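PDB 5CE8: branched-chain amino acid aminotransferase from Thermoproteus uzoniensis, which catalyses the pyridoxal 5'-phosphate-dependent transfer of the amino group between branched-chain L-amino acids and 2-oxoglutarate, probably acting on leucine, isoleucine and valine. Local coordinates for residues A161-T164 and G165-L168; P213-E216 and D217-E221; N169-M172 and A173-A177. One frame throughout, in Å; residues are numbered along the deposited sequence.

Interaction 1: A161-T164 and G165-L168. With PLP (pyridoxal-5'-phosphate), chain D.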
loop_
_atom_site.group_PDB
_atom_site.type_symbol
_atom_site.label_atom_id
_atom_site.label_comp_id
_atom_site.label_asym_id
_atom_site.label_seq_id
_atom_site.Cartn_x
_atom_site.Cartn_y
_atom_site.Cartn_z
ATOM N N ALA A 161 4.207 17.754 -12.290
ATOM C CA ALA A 161 3.741 18.993 -12.875
ATOM C C ALA A 161 3.524 19.967 -11.744
ATOM O O ALA A 161 2.959 19.576 -10.727
ATOM C CB ALA A 161 2.480 18.758 -13.569
ATOM N N LYS A 162 3.844 21.249 -11.974
ATOM C CA LYS A 162 3.624 22.319 -10.997
ATOM C C LYS A 162 2.209 22.777 -11.179
ATOM O O LYS A 162 1.883 23.856 -11.756
ATOM C CB LYS A 162 4.678 23.373 -11.179
ATOM C CG LYS A 162 4.878 24.194 -9.894
ATOM C CD LYS A 162 6.243 24.975 -9.954
ATOM C CE LYS A 162 6.485 25.791 -8.738
ATOM N NZ LYS A 162 6.787 24.861 -7.599
ATOM N N ALA A 163 1.320 21.952 -10.721
ATOM C CA ALA A 163 -0.092 22.122 -11.038
ATOM C C ALA A 163 -0.925 22.513 -9.847
ATOM O O ALA A 163 -0.812 21.921 -8.803
ATOM C CB ALA A 163 -0.637 20.853 -11.704
ATOM N N THR A 164 -1.855 23.421 -10.058
ATOM C CA THR A 164 -2.523 24.247 -9.008
ATOM C C THR A 164 -3.234 23.421 -7.983
ATOM O O THR A 164 -2.890 23.471 -6.761
ATOM C CB THR A 164 -3.452 25.313 -9.673
ATOM O OG1 THR A 164 -4.323 24.641 -10.537
ATOM C CG2 THR A 164 -2.641 26.375 -10.557
ATOM N N GLY A 165 -4.059 22.513 -8.489
ATOM C CA GLY A 165 -4.902 21.667 -7.676
ATOM C C GLY A 165 -4.160 20.777 -6.695
ATOM O O GLY A 165 -4.589 20.636 -5.610
ATOM N N ILE A 166 -2.957 20.328 -7.066
ATOM C CA ILE A 166 -2.026 19.546 -6.129
ATOM C C ILE A 166 -1.725 20.270 -4.833
ATOM O O ILE A 166 -1.535 19.605 -3.818
ATOM C CB ILE A 166 -0.656 19.249 -6.758
ATOM C CG1 ILE A 166 -0.827 18.449 -8.019
ATOM C CG2 ILE A 166 0.328 18.524 -5.847
ATOM C CD1 ILE A 166 0.405 18.406 -8.801
ATOM N N TYR A 167 -1.635 21.600 -4.840
ATOM C CA TYR A 167 -1.131 22.380 -3.642
ATOM C C TYR A 167 -2.102 22.488 -2.384
ATOM O O TYR A 167 -1.715 23.024 -1.318
ATOM C CB TYR A 167 -0.464 23.712 -4.109
ATOM C CG TYR A 167 0.786 23.367 -4.814
ATOM C CD1 TYR A 167 0.706 22.859 -6.054
ATOM C CD2 TYR A 167 2.027 23.406 -4.192
ATOM C CE1 TYR A 167 1.761 22.301 -6.662
ATOM C CE2 TYR A 167 3.173 22.935 -4.885
ATOM C CZ TYR A 167 2.983 22.365 -6.138
ATOM O OH TYR A 167 3.967 21.872 -6.965
ATOM N N LEU A 168 -3.327 21.974 -2.498
ATOM C CA LEU A 168 -4.175 21.771 -1.371
ATOM C C LEU A 168 -3.522 20.823 -0.314
ATOM O O LEU A 168 -3.474 21.101 0.931
ATOM C CB LEU A 168 -5.581 21.298 -1.834
ATOM C CG LEU A 168 -6.526 20.822 -0.661
ATOM C CD1 LEU A 168 -6.882 22.059 0.132
ATOM C CD2 LEU A 168 -7.876 20.227 -0.974
HETATM N N1 PLP D . 8.726 21.320 -4.362
HETATM C C2 PLP D . 7.482 21.536 -4.777
HETATM C C2A PLP D . 6.351 20.677 -4.297
HETATM C C3 PLP D . 7.166 22.672 -5.632
HETATM O O3 PLP D . 5.843 22.937 -5.977
HETATM C C4 PLP D . 8.285 23.548 -6.074
HETATM C C4A PLP D . 8.085 24.746 -6.979
HETATM C C5 PLP D . 9.635 23.174 -5.565
HETATM C C6 PLP D . 9.749 22.042 -4.710
HETATM C C5A PLP D . 10.894 23.952 -5.825
HETATM O O4P PLP D . 11.136 24.123 -7.175
HETATM P P PLP D . 12.056 25.317 -7.636
HETATM O O1P PLP D . 11.456 26.675 -7.134
HETATM O O2P PLP D . 13.424 24.978 -7.226
HETATM O O3P PLP D . 11.968 25.423 -9.133
#
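Tyr-167 N donates to Thr-164 O over 3.0 Å with an N-H...O angle of 157°, in the turn that leads into helix 167-179 of this class-IV aminotransferase. The donor stands above the carbonyl plane, as suits the tight 3-10 turn through Gly-165 and Ile-166. One residue earlier the same pattern is repeated more loosely: Ile-166 N reaches Ala-163 O only through a weak bond. That oxygen also lies in plane at the edge of the Tyr-167 ring, 3.3 Å from Tyr-167 CD1, and Thr-164 O borders the edge in the same way, so two carbonyls probably help to set the rotation of the phenol. Phe-43 adds an edge-to-face contact with the ring. Upstream, Lys-162 is the centre of an inverse gamma turn, which a weak Ala-163 N to Ala-161 O bond closes. With CG anti to its own N (chi1 -157°) and an extended chain that bends only at chi4, the lysine ends in a covalent bond from Lys-162 NZ to PLP C4A, 1.4 Å long and consistent with the internal aldimine of this family. Its side chain crosses that of Tyr-167 at about a right angle, Lys-162 CG lying 3.8 Å from Tyr-167 OH. The phenol oxygen points to O3 of the cofactor; the bond modelled there is very short and its exact length is doubtful, because O3 sits too close to the ring. Leu-220 touches both side chains, while Tyr-38 of the second subunit packs on Tyr-167, placing this part of the site near the interface with that subunit. Ile-166 CD1 folds back against the incoming chain, 3.9 Å from Ala-163 CB and 3.4 Å from Ala-161 O.

Interaction 2: P213-E216 and D217-E221. With PLP (pyridoxal-5'-phosphate), chain D.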
loop_
_atom_site.group_PDB
_atom_site.type_symbol
_atom_site.label_atom_id
_atom_site.label_comp_id
_atom_site.label_asym_id
_atom_site.label_seq_id
_atom_site.Cartn_x
_atom_site.Cartn_y
_atom_site.Cartn_z
ATOM N N PRO A 213 16.012 13.102 -2.393
ATOM C CA PRO A 213 15.171 12.079 -2.904
ATOM C C PRO A 213 15.146 12.184 -4.418
ATOM O O PRO A 213 15.122 13.307 -4.977
ATOM C CB PRO A 213 13.788 12.428 -2.337
ATOM C CG PRO A 213 14.086 13.097 -1.040
ATOM C CD PRO A 213 15.327 13.888 -1.388
ATOM N N PRO A 214 14.997 11.043 -5.034
ATOM C CA PRO A 214 15.069 10.990 -6.422
ATOM C C PRO A 214 13.764 11.286 -7.113
ATOM O O PRO A 214 12.698 11.341 -6.542
ATOM C CB PRO A 214 15.489 9.513 -6.658
ATOM C CG PRO A 214 14.794 8.747 -5.565
ATOM C CD PRO A 214 15.011 9.702 -4.406
ATOM N N LEU A 215 13.836 11.394 -8.414
ATOM C CA LEU A 215 12.721 11.906 -9.248
ATOM C C LEU A 215 11.480 11.133 -9.069
ATOM O O LEU A 215 10.386 11.699 -8.891
ATOM C CB LEU A 215 13.142 11.887 -10.711
ATOM C CG LEU A 215 13.457 13.198 -11.443
ATOM C CD1 LEU A 215 14.311 14.135 -10.651
ATOM C CD2 LEU A 215 14.138 12.888 -12.767
ATOM N N GLU A 216 11.661 9.819 -8.970
ATOM C CA GLU A 216 10.586 8.878 -8.952
ATOM C C GLU A 216 9.794 8.855 -7.664
ATOM O O GLU A 216 8.781 8.191 -7.603
ATOM C CB GLU A 216 11.105 7.475 -9.287
ATOM C CG GLU A 216 12.240 6.945 -8.486
ATOM C CD GLU A 216 13.631 7.209 -9.138
ATOM O OE1 GLU A 216 13.829 8.209 -9.890
ATOM O OE2 GLU A 216 14.546 6.430 -8.897
ATOM N N ASP A 217 10.350 9.440 -6.598
ATOM C CA ASP A 217 9.768 9.320 -5.282
ATOM C C ASP A 217 8.460 10.154 -5.076
ATOM O O ASP A 217 7.784 9.979 -4.075
ATOM C CB ASP A 217 10.772 9.558 -4.160
ATOM C CG ASP A 217 11.513 8.224 -3.687
ATOM O OD1 ASP A 217 11.472 7.213 -4.414
ATOM O OD2 ASP A 217 12.173 8.258 -2.627
ATOM N N GLY A 218 8.118 11.051 -6.021
ATOM C CA GLY A 218 7.014 11.911 -5.842
ATOM C C GLY A 218 7.374 13.383 -5.679
ATOM O O GLY A 218 6.559 14.044 -5.263
ATOM N N ILE A 219 8.598 13.844 -6.009
ATOM C CA ILE A 219 8.999 15.282 -5.921
ATOM C C ILE A 219 8.574 16.086 -7.137
ATOM O O ILE A 219 8.233 15.511 -8.214
ATOM C CB ILE A 219 10.528 15.482 -5.691
ATOM C CG1 ILE A 219 11.369 14.851 -6.835
ATOM C CG2 ILE A 219 10.979 14.784 -4.400
ATOM C CD1 ILE A 219 12.816 15.280 -6.859
ATOM N N LEU A 220 8.511 17.405 -6.942
ATOM C CA LEU A 220 8.610 18.265 -8.083
ATOM C C LEU A 220 10.127 18.444 -8.339
ATOM O O LEU A 220 10.886 18.592 -7.374
ATOM C CB LEU A 220 7.883 19.549 -7.762
ATOM C CG LEU A 220 7.906 20.306 -9.094
ATOM C CD1 LEU A 220 6.466 20.547 -9.493
ATOM C CD2 LEU A 220 8.821 21.480 -9.036
ATOM N N GLU A 221 10.543 18.273 -9.591
ATOM C CA GLU A 221 11.928 18.457 -10.084
ATOM C C GLU A 221 12.353 19.938 -9.974
ATOM O O GLU A 221 12.244 20.650 -10.899
ATOM C CB GLU A 221 12.098 17.947 -11.507
ATOM C CG GLU A 221 13.577 17.959 -11.966
ATOM C CD GLU A 221 13.804 17.235 -13.275
ATOM O OE1 GLU A 221 12.812 16.824 -13.936
ATOM O OE2 GLU A 221 14.991 17.107 -13.708
HETATM N N1 PLP D . 8.726 21.320 -4.362
HETATM C C2 PLP D . 7.482 21.536 -4.777
HETATM C C2A PLP D . 6.351 20.677 -4.297
HETATM C C3 PLP D . 7.166 22.672 -5.632
HETATM O O3 PLP D . 5.843 22.937 -5.977
HETATM C C4 PLP D . 8.285 23.548 -6.074
HETATM C C4A PLP D . 8.085 24.746 -6.979
HETATM C C5 PLP D . 9.635 23.174 -5.565
HETATM C C6 PLP D . 9.749 22.042 -4.710
HETATM C C5A PLP D . 10.894 23.952 -5.825
HETATM O O4P PLP D . 11.136 24.123 -7.175
HETATM P P PLP D . 12.056 25.317 -7.636
HETATM O O1P PLP D . 11.456 26.675 -7.134
HETATM O O2P PLP D . 13.424 24.978 -7.226
HETATM O O3P PLP D . 11.968 25.423 -9.133
HETATM O O HOH W 1 7.960 12.938 -8.918
#
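The backbone of Pro-213 to Glu-216 runs at 97° to that of Asp-217 to Glu-221, and a type I beta turn makes the corner. Its closing bond runs from Asp-217 N to Pro-214 O, 3.0 Å long and nearly straight at 165°, with the donor well above the carbonyl plane. Gly-218 follows with a positive phi, turning the chain back so that one water can donate to both Leu-215 O and Ile-219 O, each 2.7 Å away. This loop joins strand 209-212 to helix 223-235, whose first residues, Ile-223 and Thr-224, give backbone N-H groups to PLP. Inside the bend, Ile-219 CG1 sits between its own N and carbonyl carbon (chi1 59°), which sends CD1 to within 4.2 Å of Leu-215 CD1. Ile-219 CG2 meets Pro-213 CB on another side. The Asp-217 carboxylate lies against the Pro-214 ring, OD2 being 3.6 Å from Pro-214 CD, and the same OD2 is hydrogen-bonded to Ser-243. Leu-215 CD1 also touches the extended chain of Glu-221, whose OE1 forms a salt bridge with Arg-206 of the third subunit. Leu-220 faces the cofactor instead, covering one face of the pyridine ring: Leu-220 CB stands 3.6 Å above PLP C2, and Leu-220 CD2 lies 3.7 Å over PLP C4.

Interaction 3: N169-M172 and A173-A177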
loop_
_atom_site.group_PDB
_atom_site.type_symbol
_atom_site.label_atom_id
_atom_site.label_comp_id
_atom_site.label_asym_id
_atom_site.label_seq_id
_atom_site.Cartn_x
_atom_site.Cartn_y
_atom_site.Cartn_z
ATOM N N ASN A 169 -2.897 19.801 -0.843
ATOM C CA ASN A 169 -2.007 18.886 -0.042
ATOM C C ASN A 169 -0.819 19.614 0.639
ATOM O O ASN A 169 -0.562 19.439 1.912
ATOM C CB ASN A 169 -1.578 17.759 -1.012
ATOM C CG ASN A 169 -0.545 16.786 -0.417
ATOM O OD1 ASN A 169 0.620 16.715 -0.858
ATOM N ND2 ASN A 169 -1.019 15.956 0.424
ATOM N N SER A 170 -0.125 20.474 -0.167
ATOM C CA SER A 170 0.942 21.316 0.343
ATOM C C SER A 170 0.424 22.313 1.395
ATOM O O SER A 170 1.114 22.514 2.390
ATOM C CB SER A 170 1.732 22.061 -0.755
ATOM O OG SER A 170 2.501 21.136 -1.507
ATOM N N ILE A 171 -0.772 22.912 1.205
ATOM C CA ILE A 171 -1.331 23.779 2.211
ATOM C C ILE A 171 -1.665 23.003 3.488
ATOM O O ILE A 171 -1.344 23.414 4.601
ATOM C CB ILE A 171 -2.576 24.501 1.721
ATOM C CG1 ILE A 171 -2.201 25.563 0.709
ATOM C CG2 ILE A 171 -3.300 25.145 2.874
ATOM C CD1 ILE A 171 -3.330 26.146 -0.009
ATOM N N MET A 172 -2.326 21.872 3.341
ATOM C CA MET A 172 -2.552 20.987 4.509
ATOM C C MET A 172 -1.251 20.823 5.285
ATOM O O MET A 172 -1.195 21.084 6.494
ATOM C CB MET A 172 -3.058 19.578 4.125
ATOM C CG MET A 172 -4.398 19.440 3.506
ATOM S SD MET A 172 -5.814 20.089 4.372
ATOM C CE MET A 172 -5.747 21.809 3.840
ATOM N N ALA A 173 -0.177 20.477 4.584
ATOM C CA ALA A 173 1.113 20.204 5.293
ATOM C C ALA A 173 1.661 21.517 5.934
ATOM O O ALA A 173 2.004 21.594 7.127
ATOM C CB ALA A 173 2.110 19.443 4.385
ATOM N N ALA A 174 1.635 22.599 5.168
ATOM C CA ALA A 174 2.224 23.855 5.589
ATOM C C ALA A 174 1.523 24.380 6.830
ATOM O O ALA A 174 2.192 24.770 7.841
ATOM C CB ALA A 174 2.117 24.850 4.464
ATOM N N VAL A 175 0.195 24.282 6.842
ATOM C CA VAL A 175 -0.607 24.760 7.952
ATOM C C VAL A 175 -0.435 23.882 9.158
ATOM O O VAL A 175 -0.323 24.397 10.268
ATOM C CB VAL A 175 -2.089 24.890 7.560
ATOM C CG1 VAL A 175 -3.056 25.038 8.798
ATOM C CG2 VAL A 175 -2.218 26.027 6.546
ATOM N N GLU A 176 -0.406 22.573 8.963
ATOM C CA GLU A 176 -0.168 21.696 10.073
ATOM C C GLU A 176 1.120 22.048 10.786
ATOM O O GLU A 176 1.150 22.176 11.986
ATOM C CB GLU A 176 -0.107 20.215 9.651
ATOM C CG GLU A 176 0.103 19.290 10.887
ATOM C CD GLU A 176 0.199 17.844 10.542
ATOM O OE1 GLU A 176 1.082 17.132 11.121
ATOM O OE2 GLU A 176 -0.598 17.416 9.665
ATOM N N ALA A 177 2.208 22.253 10.065
ATOM C CA ALA A 177 3.440 22.569 10.733
ATOM C C ALA A 177 3.453 23.944 11.438
ATOM O O ALA A 177 3.885 24.123 12.591
ATOM C CB ALA A 177 4.599 22.420 9.722
#
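Ile-171 and Val-175 meet through CG2 methyls that their first torsions place: chi1 of -72° leaves Ile-171 CG2 anti to N, whereas in Val-175 chi1 of 165° puts CG1 anti to N and leaves CG2 beside N, back toward the preceding turn. The methyls come to 3.9 Å, and Val-175 CG2 also rests 3.4 Å from Ile-171 O. They are one turn apart on helix 167-179, the helix of a beta-alpha-beta unit between strands 142-146 and 184-188. Four successive i to i+4 bonds hold this turn. Ala-174 N to Ser-170 O is the shortest, at 2.8 Å; Val-175 N to Ile-171 O is the straightest, at 168°. Ala-173 CB lies 3.6 Å from Asn-169 O, and this small side chain packs on Ala-185 and Met-187, where the helix meets strand 184-188. Around the other side, Ile-171 touches Val-119 and Val-175 touches Arg-120, both of the second subunit. The polar ends reach away from the turn: Asn-169 ND2 bonds to Met-156 O of the second subunit and to Arg-150 O, its OD1 accepts from Val-152 N, and Ser-170 OG pairs with Ser-198 O. Glu-176 is extended from its CB, and its OE2 is hydrogen-bonded to Ser-148 OG. Within the turn, then, cohesion comes from main-chain bonds and one methyl contact, while the buried amide and hydroxyl groups are satisfied by neighbouring loops and the partner subunit, tying the helix to both.

Overall arrangement
Interactions 1 and 3 adjoin along the chain, their centres 13 Å apart: the first covers the loop and opening turn of helix 167-179, the second continues along that helix, and both meet the second subunit. Interaction 2 comes later, in the loop between strand 209-212 and helix 223-235. Its centre is 15 Å from that of interaction 1, but the two touch where Leu-220 CD1 comes 3.7 Å from Lys-162 CA, and both reach PLP. From interaction 3 it stays apart, with nearest atoms about 8 Å away. Two separate loops thus converge on the cofactor, one leading into a helix that meets the second subunit, the other touching the third.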